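Local coordinates for protein activated BY transcription factor SSRB (Salmonella enterica, PDB 2WNW) that belongs to glycosyl hydrolase family 30 and combines a TIM-barrel domain with a beta-sandwich domain, at residues Ile352-Asp355 with Val360-Arg363; Val58-Met63 with Ala69-Leu74; Cys93-Gly98 with Asn346-Pro351; Gly50-Gly55 with Pro125-Ala130; Ser73-Ala78 with His365-Ile370. One frame throughout, in Å; residues are numbered along the deposited sequence.

Contact 1: residues Ile352-Asp355 with Val360-Arg363; sequences IQYD and VLRR
Q353 and R362 face each other as a hydrogen-bonded pair in a beta hairpin, whose strands 352-355 and 360-363 run antiparallel and add to strand 332-336 to make a small three-stranded sheet. The Q353 side chain illustrates how a cross-strand neighbour is used along its whole length. Its CB lies over one face of the R362 guanidinium, 3.7 Å from NH1. CG, set beside the backbone N (chi1 -75°), carries the chain on past the same nitrogen at 4.0 Å, and CD closes to 3.3 Å of R362 NH1. At the tip, OE1 takes a weak, strongly bent hydrogen bond from R362 NH1 (2.8 Å, 117° at the hydrogen); the amide and guanidinium planes stand 82° apart, nearly perpendicular. The amide is held more firmly from outside the hairpin: NE2 donates to N336 O and OE1 also accepts from N364 ND2, so both ends of the group are engaged and its rotation is probably fixed. R362 reaches this place by bending at chi2 and chi3, which folds its long chain alongside the glutamine.

On the face of I352, Y354, L361 and R363 the meeting parts are mostly apolar. Here the L361 methyl CD1 sits between two residues of the partner strand, 3.6 Å from I352 CG2 and 4.0 Å from Y354 CD2, and helix 65-76 covers this side through F71 and Y75. The Y354 hydroxyl bonds to D359 OD1, in the turn between the strands. There the ladder closes with a nearly straight bond from D355 N to V360 O, 2.9 Å long.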
# COMPACT_ATOMS: atom_id res chain seq x y z
N ILE A 352 15.66 -16.61 19.03
CA ILE A 352 16.77 -17.08 19.84
C ILE A 352 16.51 -18.53 20.18
O ILE A 352 15.40 -18.90 20.58
CB ILE A 352 16.93 -16.26 21.15
CG1 ILE A 352 17.34 -14.83 20.83
CG2 ILE A 352 18.00 -16.91 22.04
CD1 ILE A 352 17.66 -13.98 22.05
N GLN A 353 17.53 -19.36 19.99
CA GLN A 353 17.41 -20.78 20.30
C GLN A 353 18.55 -21.16 21.23
O GLN A 353 19.62 -20.55 21.20
CB GLN A 353 17.41 -21.61 19.02
CG GLN A 353 16.08 -21.52 18.27
CD GLN A 353 16.07 -22.28 16.97
OE1 GLN A 353 16.60 -21.82 15.96
NE2 GLN A 353 15.47 -23.47 16.98
N TYR A 354 18.31 -22.15 22.08
CA TYR A 354 19.30 -22.56 23.06
C TYR A 354 19.62 -24.05 23.08
O TYR A 354 18.72 -24.89 23.06
CB TYR A 354 18.84 -22.09 24.44
CG TYR A 354 19.72 -22.54 25.58
CD1 TYR A 354 19.31 -23.58 26.42
CD2 TYR A 354 20.95 -21.94 25.83
CE1 TYR A 354 20.11 -24.00 27.48
CE2 TYR A 354 21.76 -22.35 26.88
CZ TYR A 354 21.33 -23.38 27.70
OH TYR A 354 22.12 -23.79 28.75
N ASP A 355 20.91 -24.35 23.13
CA ASP A 355 21.41 -25.72 23.19
C ASP A 355 21.89 -25.98 24.61
O ASP A 355 22.95 -25.50 25.02
CB ASP A 355 22.54 -25.88 22.17
CG ASP A 355 23.40 -27.10 22.43
OD1 ASP A 355 22.87 -28.13 22.89
OD2 ASP A 355 24.61 -27.02 22.16
N VAL A 360 24.86 -23.19 24.82
CA VAL A 360 25.10 -22.19 23.78
C VAL A 360 23.82 -21.52 23.31
O VAL A 360 22.85 -22.19 22.94
CB VAL A 360 25.80 -22.83 22.56
CG1 VAL A 360 25.95 -21.79 21.45
CG2 VAL A 360 27.17 -23.36 22.96
N LEU A 361 23.83 -20.19 23.32
CA LEU A 361 22.71 -19.36 22.90
C LEU A 361 22.95 -18.95 21.45
O LEU A 361 24.07 -18.57 21.09
CB LEU A 361 22.63 -18.12 23.80
CG LEU A 361 21.32 -17.35 23.93
CD1 LEU A 361 20.25 -18.27 24.48
CD2 LEU A 361 21.51 -16.17 24.87
N ARG A 362 21.92 -19.02 20.62
CA ARG A 362 22.04 -18.67 19.20
C ARG A 362 20.99 -17.66 18.74
O ARG A 362 19.80 -17.84 19.00
CB ARG A 362 21.93 -19.94 18.36
CG ARG A 362 21.72 -19.73 16.88
CD ARG A 362 20.76 -20.78 16.33
NE ARG A 362 21.14 -22.13 16.71
CZ ARG A 362 20.35 -23.20 16.60
NH1 ARG A 362 19.12 -23.07 16.13
NH2 ARG A 362 20.79 -24.39 16.97
N ARG A 363 21.43 -16.61 18.06
CA ARG A 363 20.53 -15.59 17.54
C ARG A 363 20.37 -15.73 16.03
O ARG A 363 21.34 -15.59 15.28
CB ARG A 363 21.06 -14.19 17.87
CG ARG A 363 20.81 -13.75 19.30
CD ARG A 363 21.46 -12.41 19.58
NE ARG A 363 22.91 -12.52 19.58
CZ ARG A 363 23.74 -11.49 19.68
NH1 ARG A 363 23.25 -10.26 19.78
NH2 ARG A 363 25.05 -11.68 19.68

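Contact 2: residues Val58-Met63 with Ala69-Leu74; sequences VVFNSM and AQFLSL
This is an apolar contact in the TIM-barrel domain, between barrel strands 48-51 and 85-90 in the chain: F60 of helix 54-61 and M63 of the link after it meet F71 and L72 of the next helix, 65-76. No hydrogen bond crosses it; the contact is made by side chains, and three of the four are buried. The two phenylalanines carry CG anti to the backbone N (chi1 near 172° in both), which sends both rings into the interface. They meet obliquely, with planes at 47° and centroids 6.0 Å apart, and come closest where F60 CD1 lies within 3.8 Å of F71 CD2. The next atom of the same ring, F60 CE1, rests on the branch point of L72, 4.0 Å from its CG, while CZ passes near the methyl CD1 of that leucine.

M63 adds a second approach to F71. Its chain crosses F71 at about a right angle in a Met-aromatic contact, with SD 4.9 Å from the ring centroid and 36° off the normal. A bend at chi3 brings the methyl round onto the root of the aromatic side chain, so that the phenylalanine has F60 and M63 as partners at different parts of its ring.

Beyond the pair, L126 of helix 124-133 packs on both F60 and F71, and L334 of strand 332-336 touches F60, M63 and F71, embedding the helix junction in a wider core. The methionine methyl itself, CE, approaches F71 CG to 4.0 Å.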
# COMPACT_ATOMS: atom_id res chain seq x y z
N VAL A 58 10.41 -23.66 29.79
CA VAL A 58 11.18 -24.87 30.11
C VAL A 58 12.60 -24.75 29.56
O VAL A 58 13.56 -25.16 30.21
CB VAL A 58 10.48 -26.13 29.53
CG1 VAL A 58 11.42 -27.32 29.55
CG2 VAL A 58 9.23 -26.44 30.36
N VAL A 59 12.73 -24.18 28.37
CA VAL A 59 14.04 -24.00 27.77
C VAL A 59 14.83 -22.98 28.59
O VAL A 59 16.02 -23.16 28.86
CB VAL A 59 13.92 -23.51 26.31
CG1 VAL A 59 15.30 -23.18 25.74
CG2 VAL A 59 13.25 -24.58 25.47
N PHE A 60 14.15 -21.91 28.99
CA PHE A 60 14.78 -20.87 29.80
C PHE A 60 15.28 -21.45 31.12
O PHE A 60 16.40 -21.18 31.55
CB PHE A 60 13.78 -19.75 30.11
CG PHE A 60 14.28 -18.75 31.11
CD1 PHE A 60 15.26 -17.82 30.75
CD2 PHE A 60 13.79 -18.74 32.41
CE1 PHE A 60 15.73 -16.89 31.68
CE2 PHE A 60 14.26 -17.81 33.35
CZ PHE A 60 15.23 -16.89 32.98
N ASN A 61 14.43 -22.25 31.77
CA ASN A 61 14.80 -22.86 33.05
C ASN A 61 16.02 -23.77 32.92
O ASN A 61 16.74 -23.98 33.90
CB ASN A 61 13.62 -23.66 33.61
CG ASN A 61 12.47 -22.79 34.08
OD1 ASN A 61 12.61 -21.58 34.25
ND2 ASN A 61 11.31 -23.41 34.31
N SER A 62 16.26 -24.32 31.73
CA SER A 62 17.39 -25.22 31.52
C SER A 62 18.71 -24.50 31.27
O SER A 62 19.75 -25.14 31.18
CB SER A 62 17.10 -26.16 30.34
OG SER A 62 17.23 -25.48 29.11
N MET A 63 18.67 -23.17 31.17
CA MET A 63 19.88 -22.39 30.93
C MET A 63 20.69 -22.19 32.21
O MET A 63 20.13 -22.17 33.31
CB MET A 63 19.54 -21.00 30.39
CG MET A 63 18.68 -20.96 29.14
SD MET A 63 18.26 -19.25 28.75
CE MET A 63 18.38 -19.30 26.96
N ALA A 69 20.93 -14.70 32.36
CA ALA A 69 21.18 -13.27 32.44
C ALA A 69 21.40 -12.66 31.05
O ALA A 69 20.83 -11.62 30.73
CB ALA A 69 22.40 -12.99 33.32
N GLN A 70 22.23 -13.32 30.24
CA GLN A 70 22.50 -12.84 28.89
C GLN A 70 21.21 -12.82 28.06
O GLN A 70 20.92 -11.84 27.36
CB GLN A 70 23.53 -13.74 28.20
CG GLN A 70 23.58 -13.58 26.68
CD GLN A 70 24.54 -14.54 26.00
OE1 GLN A 70 24.56 -15.73 26.30
NE2 GLN A 70 25.33 -14.02 25.07
N PHE A 71 20.45 -13.91 28.14
CA PHE A 71 19.19 -14.03 27.41
C PHE A 71 18.24 -12.88 27.74
O PHE A 71 17.72 -12.22 26.84
CB PHE A 71 18.52 -15.36 27.73
CG PHE A 71 17.13 -15.49 27.16
CD1 PHE A 71 16.95 -15.71 25.79
CD2 PHE A 71 16.01 -15.37 27.97
CE1 PHE A 71 15.67 -15.79 25.25
CE2 PHE A 71 14.72 -15.45 27.44
CZ PHE A 71 14.55 -15.66 26.07
N LEU A 72 18.00 -12.67 29.03
CA LEU A 72 17.09 -11.61 29.46
C LEU A 72 17.54 -10.20 29.07
O LEU A 72 16.71 -9.36 28.72
CB LEU A 72 16.86 -11.69 30.97
CG LEU A 72 16.12 -12.93 31.47
CD1 LEU A 72 16.04 -12.90 32.98
CD2 LEU A 72 14.72 -12.98 30.86
N SER A 73 18.84 -9.94 29.14
CA SER A 73 19.36 -8.62 28.78
C SER A 73 19.18 -8.35 27.29
O SER A 73 18.83 -7.25 26.87
CB SER A 73 20.84 -8.51 29.14
OG SER A 73 21.04 -8.66 30.53
N LEU A 74 19.45 -9.38 26.48
CA LEU A 74 19.34 -9.28 25.03
C LEU A 74 17.94 -8.86 24.59
O LEU A 74 17.78 -8.07 23.66
CB LEU A 74 19.68 -10.62 24.40
CG LEU A 74 21.00 -10.82 23.63
CD1 LEU A 74 21.98 -9.69 23.88
CD2 LEU A 74 21.57 -12.16 24.02

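Contact 3: residues Cys93-Gly98 with Asn346-Pro351; sequences CDFSLG and NLCEAP
D94 turns its carboxylate towards N346 by placing CG between the backbone N and the carbonyl carbon (chi1 55°), while N346 answers with CG anti to its own nitrogen (chi1 180°), which stretches the amide across to the acid. The result is a hydrogen bond from N346 ND2 to D94 OD2, 3.0 Å long and close to straight at 168°. The acceptor lies in the plane of the asparagine amide, and the two flat groups are nearly coplanar; the N-H points at OD2, which is met nearly along its C-O axis. OD2 is gripped a second time by N342 ND2, and OD1 bonds to O2 of a bound glycerol; the carboxylate thus has a partner on each oxygen, which should restrict its rotation.

Next to it F95, at the centre of an inverse gamma turn, brings the far end of its ring to the other segment. CZ is 3.3 Å from the backbone O of N346, and it also meets C348 SG at 3.8 Å. The sulfur lies at the ring edge, near its plane and 5.0 Å from the centroid, a Cys sulfur-aromatic contact made from the side and not over a face. W331 meets the same phenylalanine with its ring plane almost perpendicular.

Neither segment is helix or strand. They belong to loops that follow barrel strand 85-90 and, further on in the chain, strands 327-330 and 332-336. Loops after the strands of a TIM barrel are where such folds form their pocket, and the glycerol, probably from the crystallisation liquor, may mark such a pocket.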
# COMPACT_ATOMS: atom_id res chain seq x y z
N CYS A 93 -0.87 -24.51 25.08
CA CYS A 93 -0.90 -24.22 23.65
C CYS A 93 -0.03 -25.35 23.09
O CYS A 93 0.43 -26.19 23.86
CB CYS A 93 -0.32 -22.83 23.33
SG CYS A 93 1.44 -22.59 23.63
N ASP A 94 0.19 -25.39 21.78
CA ASP A 94 1.00 -26.48 21.22
C ASP A 94 2.43 -26.46 21.75
O ASP A 94 3.06 -27.52 21.90
CB ASP A 94 0.98 -26.46 19.69
CG ASP A 94 1.42 -25.13 19.11
OD1 ASP A 94 0.98 -24.08 19.62
OD2 ASP A 94 2.19 -25.14 18.12
N PHE A 95 2.95 -25.27 22.04
CA PHE A 95 4.30 -25.19 22.58
C PHE A 95 4.29 -25.39 24.09
O PHE A 95 4.57 -24.48 24.88
CB PHE A 95 4.96 -23.86 22.19
CG PHE A 95 5.55 -23.88 20.81
CD1 PHE A 95 4.79 -23.51 19.70
CD2 PHE A 95 6.84 -24.35 20.62
CE1 PHE A 95 5.32 -23.61 18.41
CE2 PHE A 95 7.38 -24.46 19.34
CZ PHE A 95 6.61 -24.09 18.23
N SER A 96 3.95 -26.61 24.48
CA SER A 96 3.89 -27.03 25.87
C SER A 96 4.37 -28.47 25.91
O SER A 96 4.45 -29.13 24.87
CB SER A 96 2.46 -26.96 26.40
OG SER A 96 1.92 -25.65 26.29
N LEU A 97 4.70 -28.96 27.09
CA LEU A 97 5.16 -30.34 27.23
C LEU A 97 3.97 -31.27 26.99
O LEU A 97 4.14 -32.46 26.74
CB LEU A 97 5.73 -30.56 28.63
CG LEU A 97 6.95 -29.70 28.99
CD1 LEU A 97 7.38 -29.99 30.42
CD2 LEU A 97 8.09 -29.99 28.02
N GLY A 98 2.77 -30.70 27.07
CA GLY A 98 1.55 -31.46 26.86
C GLY A 98 0.36 -30.60 27.26
O GLY A 98 0.54 -29.46 27.69
N ASN A 346 4.92 -29.77 16.20
CA ASN A 346 4.89 -28.60 15.34
C ASN A 346 6.09 -27.70 15.63
O ASN A 346 5.93 -26.57 16.12
CB ASN A 346 3.58 -27.83 15.56
CG ASN A 346 3.48 -26.59 14.70
OD1 ASN A 346 3.81 -26.62 13.51
ND2 ASN A 346 3.02 -25.49 15.28
N LEU A 347 7.29 -28.20 15.33
CA LEU A 347 8.53 -27.47 15.57
C LEU A 347 8.64 -26.21 14.71
O LEU A 347 8.31 -26.22 13.53
CB LEU A 347 9.73 -28.39 15.30
CG LEU A 347 9.72 -29.72 16.05
CD1 LEU A 347 10.90 -30.58 15.61
CD2 LEU A 347 9.77 -29.47 17.56
N CYS A 348 9.12 -25.12 15.32
CA CYS A 348 9.28 -23.85 14.62
C CYS A 348 10.56 -23.15 15.05
O CYS A 348 11.14 -23.48 16.08
CB CYS A 348 8.11 -22.91 14.95
SG CYS A 348 6.45 -23.48 14.51
N GLU A 349 10.99 -22.18 14.27
CA GLU A 349 12.18 -21.42 14.64
C GLU A 349 11.74 -20.30 15.59
O GLU A 349 10.57 -19.92 15.60
CB GLU A 349 12.83 -20.80 13.39
CG GLU A 349 14.19 -20.18 13.64
CD GLU A 349 14.73 -19.46 12.42
OE1 GLU A 349 14.29 -18.33 12.14
OE2 GLU A 349 15.60 -20.04 11.73
N ALA A 350 12.67 -19.82 16.41
CA ALA A 350 12.41 -18.71 17.33
C ALA A 350 13.63 -17.82 17.13
O ALA A 350 14.72 -18.32 16.82
CB ALA A 350 12.33 -19.20 18.78
N PRO A 351 13.48 -16.49 17.27
CA PRO A 351 14.63 -15.60 17.08
C PRO A 351 15.87 -16.00 17.87
O PRO A 351 16.99 -15.74 17.44
CB PRO A 351 14.08 -14.23 17.47
CG PRO A 351 12.64 -14.34 17.02
CD PRO A 351 12.25 -15.72 17.53

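Contact 4: residues Gly50-Gly55 with Pro125-Ala130; sequences GSFTEG and PLISGA
F52 meets three residues of helix 124-133, and each approaches its ring differently. I127 comes over one face: its CG1 stands 3.9 Å from the ring centroid, 20° off the normal, in a CH-pi contact displaced towards the rim on the CG side. L126 arrives at the edge, near the ring plane, with its methyl CD1 3.7 Å from F52 CD2, and its other methyl, CD2, reaches CE2 of the same ring. A130 stands one turn further on, and its CB lies obliquely by the far end of the ring, 3.8 Å from F52 CZ. The phenylalanine reaches all three because CG sits beside the backbone N (chi1 -60°), directing the ring at the helix.

In the TIM barrel, this packs the residue just after barrel strand 48-51 against helix 124-133. That helix precedes strand 138-143, so the ring fills part of the layer between the barrel wall and its outer helices. A86 of the neighbouring strand 85-90 touches F52, while M88 touches I127; F76 of helix 65-76 packs on both F52 and A130.

Further out, the chain beyond F52 is held by polar groups. T53 is the N-cap of helix 54-61, its OG1 capping A56 N and also bonding to N332. The carboxylate of E54 forms a salt bridge through OE2 with R118 NH2, and its OE1 bonds to H122 ND1.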
# COMPACT_ATOMS: atom_id res chain seq x y z
N GLY A 50 7.71 -10.45 22.16
CA GLY A 50 7.58 -11.85 21.78
C GLY A 50 6.70 -12.60 22.77
O GLY A 50 6.15 -11.99 23.69
N SER A 51 6.60 -13.91 22.61
CA SER A 51 5.73 -14.69 23.48
C SER A 51 6.38 -15.63 24.48
O SER A 51 7.39 -16.28 24.20
CB SER A 51 4.75 -15.49 22.63
OG SER A 51 4.10 -14.66 21.68
N PHE A 52 5.76 -15.69 25.65
CA PHE A 52 6.19 -16.57 26.73
C PHE A 52 5.27 -17.79 26.62
O PHE A 52 4.05 -17.65 26.71
CB PHE A 52 5.96 -15.93 28.10
CG PHE A 52 6.69 -14.63 28.32
CD1 PHE A 52 5.99 -13.44 28.46
CD2 PHE A 52 8.08 -14.61 28.44
CE1 PHE A 52 6.65 -12.24 28.72
CE2 PHE A 52 8.75 -13.42 28.70
CZ PHE A 52 8.04 -12.23 28.84
N THR A 53 5.85 -18.97 26.43
CA THR A 53 5.08 -20.20 26.36
C THR A 53 5.73 -21.18 27.32
O THR A 53 6.86 -20.96 27.75
CB THR A 53 5.10 -20.83 24.95
OG1 THR A 53 6.46 -21.06 24.56
CG2 THR A 53 4.43 -19.91 23.94
N GLU A 54 5.03 -22.26 27.66
CA GLU A 54 5.62 -23.24 28.56
C GLU A 54 6.90 -23.76 27.91
O GLU A 54 7.90 -24.00 28.60
CB GLU A 54 4.66 -24.41 28.80
CG GLU A 54 5.35 -25.63 29.41
CD GLU A 54 4.40 -26.60 30.07
OE1 GLU A 54 4.09 -26.41 31.26
OE2 GLU A 54 3.96 -27.55 29.39
N GLY A 55 6.88 -23.91 26.59
CA GLY A 55 8.06 -24.38 25.89
C GLY A 55 9.24 -23.45 26.10
O GLY A 55 10.34 -23.88 26.46
N PRO A 125 8.67 -17.96 36.20
CA PRO A 125 10.08 -17.59 36.39
C PRO A 125 10.61 -16.75 35.22
O PRO A 125 11.26 -15.72 35.43
CB PRO A 125 10.78 -18.95 36.49
CG PRO A 125 9.74 -19.79 37.16
CD PRO A 125 8.48 -19.41 36.40
N LEU A 126 10.33 -17.18 34.00
CA LEU A 126 10.77 -16.46 32.80
C LEU A 126 10.15 -15.06 32.77
O LEU A 126 10.85 -14.05 32.63
CB LEU A 126 10.35 -17.22 31.54
CG LEU A 126 11.19 -17.09 30.26
CD1 LEU A 126 10.33 -17.53 29.09
CD2 LEU A 126 11.69 -15.67 30.06
N ILE A 127 8.83 -15.01 32.91
CA ILE A 127 8.10 -13.73 32.88
C ILE A 127 8.60 -12.78 33.96
O ILE A 127 8.82 -11.59 33.70
CB ILE A 127 6.59 -13.95 33.07
CG1 ILE A 127 6.04 -14.82 31.94
CG2 ILE A 127 5.87 -12.61 33.08
CD1 ILE A 127 4.61 -15.27 32.15
N SER A 128 8.79 -13.29 35.17
CA SER A 128 9.26 -12.46 36.27
C SER A 128 10.65 -11.91 35.97
O SER A 128 10.96 -10.76 36.28
CB SER A 128 9.29 -13.26 37.57
OG SER A 128 7.98 -13.66 37.94
N GLY A 129 11.49 -12.74 35.36
CA GLY A 129 12.84 -12.31 35.02
C GLY A 129 12.81 -11.16 34.04
O GLY A 129 13.57 -10.20 34.16
N ALA A 130 11.92 -11.26 33.05
CA ALA A 130 11.79 -10.22 32.03
C ALA A 130 11.27 -8.94 32.66
O ALA A 130 11.76 -7.85 32.38
CB ALA A 130 10.83 -10.70 30.94

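Contact 5: residues Ser73-Ala78 with His365-Ile370; sequences SLYFSA and HSWYGI
Y75 and W367 make the tightly packed, buried part of this contact, the two side chains running antiparallel alongside one another. The tyrosine atom CE2 lies 3.5 Å from W367 NE1 and 3.6 Å from W367 CD1. The Y75 ring and the five-membered ring of W367 are oblique, with planes at 59° and centroids 5.0 Å apart. W367 reaches across because its CG is anti to the backbone N (chi1 -171°). Both residues are held further: Y75 OH bonds to L333 O and its ring stacks on Y83, while the indole stacks on H81.

In the TIM barrel, helix 65-76 follows the first barrel strand and helix 365-374 comes after the last, so the indole bridges two helices brought together where the barrel closes on itself.

The looser element is the side chain of L74, a partly exposed residue. Its backbone O is as near as the tyrosine, 3.5 Å from the benzo corner CZ2 of W367 and in the plane of the indole, whereas the leucine side chain stays at 4.0 Å from CZ2 through its CG. L361 of strand 360-363 adds a further apolar neighbour to L74.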
# COMPACT_ATOMS: atom_id res chain seq x y z
N SER A 73 18.84 -9.94 29.14
CA SER A 73 19.36 -8.62 28.78
C SER A 73 19.18 -8.35 27.29
O SER A 73 18.83 -7.25 26.87
CB SER A 73 20.84 -8.51 29.14
OG SER A 73 21.04 -8.66 30.53
N LEU A 74 19.45 -9.38 26.48
CA LEU A 74 19.34 -9.28 25.03
C LEU A 74 17.94 -8.86 24.59
O LEU A 74 17.78 -8.07 23.66
CB LEU A 74 19.68 -10.62 24.40
CG LEU A 74 21.00 -10.82 23.63
CD1 LEU A 74 21.98 -9.69 23.88
CD2 LEU A 74 21.57 -12.16 24.02
N TYR A 75 16.93 -9.41 25.25
CA TYR A 75 15.55 -9.14 24.90
C TYR A 75 14.88 -8.01 25.67
O TYR A 75 14.14 -7.21 25.08
CB TYR A 75 14.72 -10.41 25.12
CG TYR A 75 14.51 -11.28 23.90
CD1 TYR A 75 14.52 -12.68 24.02
CD2 TYR A 75 14.22 -10.73 22.66
CE1 TYR A 75 14.23 -13.49 22.94
CE2 TYR A 75 13.92 -11.54 21.56
CZ TYR A 75 13.92 -12.93 21.71
OH TYR A 75 13.59 -13.75 20.66
N PHE A 76 15.15 -7.91 26.96
CA PHE A 76 14.48 -6.91 27.77
C PHE A 76 15.26 -5.72 28.31
O PHE A 76 14.70 -4.86 28.98
CB PHE A 76 13.74 -7.63 28.90
CG PHE A 76 12.92 -8.78 28.41
CD1 PHE A 76 13.40 -10.09 28.48
CD2 PHE A 76 11.69 -8.56 27.80
CE1 PHE A 76 12.68 -11.14 27.95
CE2 PHE A 76 10.96 -9.61 27.26
CZ PHE A 76 11.45 -10.90 27.33
N SER A 77 16.56 -5.67 28.02
CA SER A 77 17.37 -4.55 28.46
C SER A 77 17.00 -3.34 27.62
O SER A 77 16.78 -3.47 26.41
CB SER A 77 18.86 -4.86 28.28
OG SER A 77 19.64 -3.67 28.36
N ALA A 78 16.92 -2.18 28.25
CA ALA A 78 16.58 -0.95 27.54
C ALA A 78 17.67 -0.59 26.54
O ALA A 78 17.44 0.17 25.60
CB ALA A 78 16.40 0.19 28.54
N HIS A 365 18.67 -14.79 12.16
CA HIS A 365 18.51 -13.54 11.41
C HIS A 365 17.29 -12.75 11.88
O HIS A 365 17.33 -11.52 11.96
CB HIS A 365 18.39 -13.83 9.91
CG HIS A 365 19.70 -14.07 9.22
ND1 HIS A 365 20.75 -14.73 9.83
CD2 HIS A 365 20.12 -13.79 7.97
CE1 HIS A 365 21.76 -14.84 8.98
NE2 HIS A 365 21.40 -14.28 7.84
N SER A 366 16.20 -13.45 12.17
CA SER A 366 14.97 -12.80 12.60
C SER A 366 15.16 -11.91 13.83
O SER A 366 14.53 -10.87 13.94
CB SER A 366 13.89 -13.85 12.88
OG SER A 366 14.32 -14.75 13.89
N TRP A 367 16.05 -12.31 14.74
CA TRP A 367 16.29 -11.51 15.93
C TRP A 367 16.80 -10.12 15.53
O TRP A 367 16.35 -9.11 16.06
CB TRP A 367 17.32 -12.19 16.84
CG TRP A 367 17.47 -11.52 18.19
CD1 TRP A 367 16.67 -11.70 19.29
CD2 TRP A 367 18.46 -10.55 18.57
NE1 TRP A 367 17.10 -10.90 20.33
CE2 TRP A 367 18.20 -10.19 19.91
CE3 TRP A 367 19.54 -9.96 17.91
CZ2 TRP A 367 18.98 -9.25 20.60
CZ3 TRP A 367 20.32 -9.03 18.59
CH2 TRP A 367 20.04 -8.68 19.93
N TYR A 368 17.73 -10.08 14.58
CA TYR A 368 18.27 -8.80 14.12
C TYR A 368 17.25 -8.03 13.30
O TYR A 368 17.20 -6.80 13.35
CB TYR A 368 19.55 -9.01 13.29
CG TYR A 368 20.64 -9.72 14.05
CD1 TYR A 368 20.82 -11.09 13.94
CD2 TYR A 368 21.48 -9.01 14.91
CE1 TYR A 368 21.79 -11.76 14.67
CE2 TYR A 368 22.46 -9.66 15.66
CZ TYR A 368 22.61 -11.04 15.53
OH TYR A 368 23.56 -11.69 16.28
N GLY A 369 16.42 -8.75 12.55
CA GLY A 369 15.38 -8.11 11.76
C GLY A 369 14.41 -7.37 12.65
O GLY A 369 14.07 -6.22 12.41
N ILE A 370 13.94 -8.05 13.70
CA ILE A 370 13.01 -7.43 14.64
C ILE A 370 13.72 -6.24 15.28
O ILE A 370 13.11 -5.20 15.53
CB ILE A 370 12.60 -8.43 15.74
CG1 ILE A 370 11.80 -9.58 15.12
CG2 ILE A 370 11.79 -7.74 16.82
CD1 ILE A 370 11.51 -10.72 16.09

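Along the chain contact 4 opens first and closes after contact 2; contact 3 crosses contact 4, and contact 5 spans from helix 65-76 to helix 365-374, enclosing contacts 3 and 1. All five lie in the TIM-barrel part of the protein. Contact 2 is the common neighbour: its centre is about 9 Å from those of contacts 1 and 4, it shares S73 and L74 with contact 5, and it uses helix 54-61 together with contact 4. Contacts 3 and 5 have centres about 19 Å apart, yet P351 touches Y75 and W367. The set therefore ties the start of the barrel to its end, with the hairpin of contact 1 resting on the early helices.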